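Local coordinates for Csc2 (Thermofilum pendens, PDB 4TXD), which probably binds CRISPR RNA as the Cas7-family subunit of a type I-D interference complex, and carries a bound zinc ion, at residues A[105-108]-A[109-112]; A[184-188]-A[189-193]. One frame throughout, in Å; residues are numbered along the deposited sequence.

Overall arrangement
Interactions 1 and 2 lie in series along the chain and flank the zinc-bearing part of Csc2 without touching each other: their centres are 26 Å apart and their nearest atoms about 12 Å. Interaction 1, two turns of helix 94-115, is close to the metal, the side chain of Leu106 coming within about 6 Å of the zinc ion held by Cys146, Asp165, Cys168 and Cys171. Interaction 2, the turn that leads into strand 191-193, is more remote, with the Phe186 side chain about 12 Å from the same ion. Helix 343-365 is common to both, since it packs on Leu108, Leu109 and Tyr112 of the first and on Leu189 and Ile191 of the second.

Interaction 1: residues A[105-108]-A[109-112]; sequences MLQL and LREY
With CG anti to its carbonyl carbon (chi1 -78°) and the chain extended to NE, Arg110 runs back along helix 94-115 to Leu106, which, with CG anti to the backbone N (chi1 176°), brings CD2 over one guanidinium face, near its rim, 3.7 Å from Arg110 NH2. At the guanidinium edge, Gln107 OE1 lies near the plane, 3.5 Å from Arg110 NH1, with the amide turned 63° from the guanidinium plane; this oxygen accepts a weak hydrogen bond from Arg103 NH1, one turn earlier on the helix. The backbone beneath keeps the i to i+4 pattern, Leu109 N donating to Met105 O at 2.8 Å and Arg110 N to Leu106 O at 3.0 Å. Beside these bonds, Met105 CG meets Leu109 CD1 at 4.1 Å, while helices 169-174 and 252-263 pack on Met105. Farther along, OE1 of Glu111 is hydrogen-bonded to His337. Arg110 NE donates to Asn145 OD1 and NH2 weakly to Cys146 O, so an alanine here would probably leave Asn145 OD1 without this donor and uncover Leu106 on that side. The guanidinium thus joins an apolar face contact to its bonds with Asn145 and, weakly, Cys146, tying the helix to the segment that supplies this zinc ligand.

Interaction 2: residues A[184-188]-A[189-193]; sequences EKFGG and LSIGI
Phe186 to Leu189 form a type II beta turn, closed by a hydrogen bond from Leu189 N to Phe186 O at 2.9 Å. The bond is bent, with an N-H...O angle of 141°, and the donor stands well above the carbonyl plane instead of lying on a lone pair. Gly187 and Gly188 occupy the two central positions; the positive phi of Gly188 is the conformation a type II turn requires at its third residue, and one that glycine adopts readily. After the turn the chain becomes extended and enters strand 191-193.

The main side-chain contact joins Phe186 to Ile191, five positions farther along the chain. Ile191 directs its CB toward the turn, and with CG1 anti to the carbonyl carbon (chi1 -55°) that methylene is set over the middle of the Phe186 ring. CG1 is 3.6 Å from the ring centroid and only 10° off its normal, an almost vertical CH-pi contact. It approaches all six ring carbons, with CD2 and CE2 of Phe186 the nearest at 3.7 Å, and Ile191 CB follows at 3.9 Å from Phe186 CE2. Closer to the turn, CB of Leu189 lies 4.3 Å from CB of Phe186, while the Leu189 CD2 methyl folds back to 3.5 Å from Gly188 O. The buried ring is thus covered on one face by Ile191, while the two glycines of the turn are exposed.

Phe186 also touches Leu178 of strand 176-178, which pairs antiparallel with 191-193 through backbone bonds of Ile191 with Leu178 and Ile193 with Ala176. Val362 of helix 343-365 packs on both Leu189 and Ile191, so the turn and the start of this two-stranded ribbon lie against that C-terminal helix.

Interaction 1: residues A[105-108]-A[109-112]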
# COMPACT_ATOMS: atom_id res chain seq x y z
N MET A 105 4.73 6.05 -0.02
CA MET A 105 6.06 5.43 -0.04
C MET A 105 7.01 6.22 -0.92
O MET A 105 8.18 6.40 -0.57
CB MET A 105 5.99 3.97 -0.52
CG MET A 105 7.40 3.33 -0.57
SD MET A 105 7.45 1.58 -1.02
CE MET A 105 6.74 0.84 0.45
N LEU A 106 6.50 6.71 -2.02
CA LEU A 106 7.27 7.51 -2.91
C LEU A 106 7.74 8.81 -2.25
O LEU A 106 8.85 9.25 -2.46
CB LEU A 106 6.48 7.79 -4.17
CG LEU A 106 7.14 8.71 -5.15
CD1 LEU A 106 8.59 8.34 -5.38
CD2 LEU A 106 6.40 8.84 -6.45
N GLN A 107 6.87 9.40 -1.45
CA GLN A 107 7.23 10.66 -0.78
C GLN A 107 8.29 10.38 0.28
O GLN A 107 9.23 11.16 0.46
CB GLN A 107 5.99 11.35 -0.19
CG GLN A 107 6.23 12.78 0.31
CD GLN A 107 6.79 13.71 -0.76
OE1 GLN A 107 6.47 13.60 -1.95
NE2 GLN A 107 7.66 14.63 -0.34
N LEU A 108 8.15 9.25 0.97
CA LEU A 108 9.13 8.84 1.97
C LEU A 108 10.47 8.58 1.29
O LEU A 108 11.52 8.95 1.84
CB LEU A 108 8.65 7.61 2.74
CG LEU A 108 7.41 7.85 3.62
CD1 LEU A 108 6.94 6.55 4.22
CD2 LEU A 108 7.72 8.85 4.73
N LEU A 109 10.45 7.97 0.10
CA LEU A 109 11.68 7.74 -0.67
C LEU A 109 12.34 9.04 -1.08
O LEU A 109 13.57 9.15 -1.08
CB LEU A 109 11.39 6.90 -1.93
CG LEU A 109 11.11 5.43 -1.67
CD1 LEU A 109 10.49 4.77 -2.91
CD2 LEU A 109 12.40 4.73 -1.25
N ARG A 110 11.53 10.02 -1.45
CA ARG A 110 12.06 11.33 -1.79
C ARG A 110 12.70 11.99 -0.58
O ARG A 110 13.76 12.62 -0.69
CB ARG A 110 10.97 12.21 -2.37
CG ARG A 110 10.66 11.90 -3.82
CD ARG A 110 9.37 12.57 -4.23
NE ARG A 110 9.05 12.33 -5.63
CZ ARG A 110 7.83 12.46 -6.15
NH1 ARG A 110 6.81 12.80 -5.37
NH2 ARG A 110 7.63 12.22 -7.44
N GLU A 111 12.09 11.83 0.59
CA GLU A 111 12.64 12.41 1.81
C GLU A 111 13.90 11.67 2.26
O GLU A 111 14.80 12.27 2.85
CB GLU A 111 11.59 12.42 2.92
CG GLU A 111 10.50 13.47 2.65
CD GLU A 111 9.42 13.50 3.72
OE1 GLU A 111 9.53 12.78 4.75
OE2 GLU A 111 8.45 14.25 3.51
N TYR A 112 13.96 10.37 1.98
CA TYR A 112 15.16 9.61 2.26
C TYR A 112 16.29 10.17 1.42
O TYR A 112 17.39 10.45 1.93
CB TYR A 112 14.97 8.12 1.96
CG TYR A 112 16.27 7.35 2.01
CD1 TYR A 112 16.85 7.00 3.23
CD2 TYR A 112 16.93 6.96 0.84
CE1 TYR A 112 18.04 6.29 3.29
CE2 TYR A 112 18.13 6.25 0.89
CZ TYR A 112 18.68 5.93 2.12
OH TYR A 112 19.87 5.23 2.19

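Interaction 2: residues A[184-188]-A[189-193]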
# COMPACT_ATOMS: atom_id res chain seq x y z
N GLU A 184 16.53 -1.26 -21.60
CA GLU A 184 17.00 -1.49 -22.96
C GLU A 184 17.00 -2.97 -23.33
O GLU A 184 17.05 -3.32 -24.51
CB GLU A 184 18.42 -0.91 -23.15
CG GLU A 184 19.47 -1.60 -22.29
CD GLU A 184 20.85 -0.99 -22.44
OE1 GLU A 184 20.97 0.09 -23.07
OE2 GLU A 184 21.82 -1.59 -21.93
N LYS A 185 16.94 -3.85 -22.32
CA LYS A 185 16.85 -5.28 -22.56
C LYS A 185 15.43 -5.76 -22.90
O LYS A 185 15.22 -6.94 -23.18
CB LYS A 185 17.36 -6.06 -21.35
CG LYS A 185 18.81 -5.75 -20.95
CD LYS A 185 19.14 -6.44 -19.63
CE LYS A 185 20.54 -6.13 -19.14
NZ LYS A 185 21.58 -6.75 -20.00
N PHE A 186 14.45 -4.85 -22.87
CA PHE A 186 13.05 -5.25 -23.05
C PHE A 186 12.53 -4.97 -24.47
O PHE A 186 11.33 -4.79 -24.67
CB PHE A 186 12.13 -4.55 -22.03
CG PHE A 186 12.37 -4.98 -20.59
CD1 PHE A 186 13.26 -5.99 -20.29
CD2 PHE A 186 11.69 -4.36 -19.55
CE1 PHE A 186 13.48 -6.39 -18.98
CE2 PHE A 186 11.91 -4.74 -18.25
CZ PHE A 186 12.80 -5.76 -17.95
N GLY A 187 13.42 -4.91 -25.45
CA GLY A 187 12.99 -4.73 -26.83
C GLY A 187 12.04 -5.84 -27.25
O GLY A 187 12.33 -7.02 -27.06
N GLY A 188 10.89 -5.46 -27.80
CA GLY A 188 9.88 -6.43 -28.20
C GLY A 188 9.18 -7.13 -27.05
O GLY A 188 8.54 -8.15 -27.25
N LEU A 189 9.30 -6.58 -25.84
CA LEU A 189 8.75 -7.24 -24.65
C LEU A 189 7.92 -6.30 -23.78
O LEU A 189 8.23 -5.12 -23.66
CB LEU A 189 9.88 -7.81 -23.80
CG LEU A 189 10.68 -8.99 -24.37
CD1 LEU A 189 11.79 -9.39 -23.38
CD2 LEU A 189 9.75 -10.17 -24.69
N SER A 190 6.87 -6.85 -23.17
CA SER A 190 6.13 -6.13 -22.13
C SER A 190 6.24 -6.90 -20.84
O SER A 190 5.78 -8.05 -20.74
CB SER A 190 4.66 -5.95 -22.52
OG SER A 190 4.57 -5.14 -23.67
N ILE A 191 6.86 -6.28 -19.85
CA ILE A 191 7.16 -6.95 -18.61
C ILE A 191 6.29 -6.36 -17.50
O ILE A 191 6.33 -5.16 -17.25
CB ILE A 191 8.65 -6.82 -18.24
CG1 ILE A 191 9.54 -7.33 -19.39
CG2 ILE A 191 8.95 -7.54 -16.95
CD1 ILE A 191 9.25 -8.78 -19.80
N GLY A 192 5.49 -7.20 -16.86
CA GLY A 192 4.58 -6.73 -15.83
C GLY A 192 5.03 -7.13 -14.44
O GLY A 192 5.35 -8.29 -14.20
N ILE A 193 5.07 -6.16 -13.54
CA ILE A 193 5.24 -6.45 -12.12
C ILE A 193 3.89 -6.27 -11.44
O ILE A 193 3.34 -5.18 -11.47
CB ILE A 193 6.26 -5.52 -11.44
CG1 ILE A 193 7.58 -5.48 -12.22
CG2 ILE A 193 6.47 -5.94 -9.99
CD1 ILE A 193 8.59 -4.52 -11.62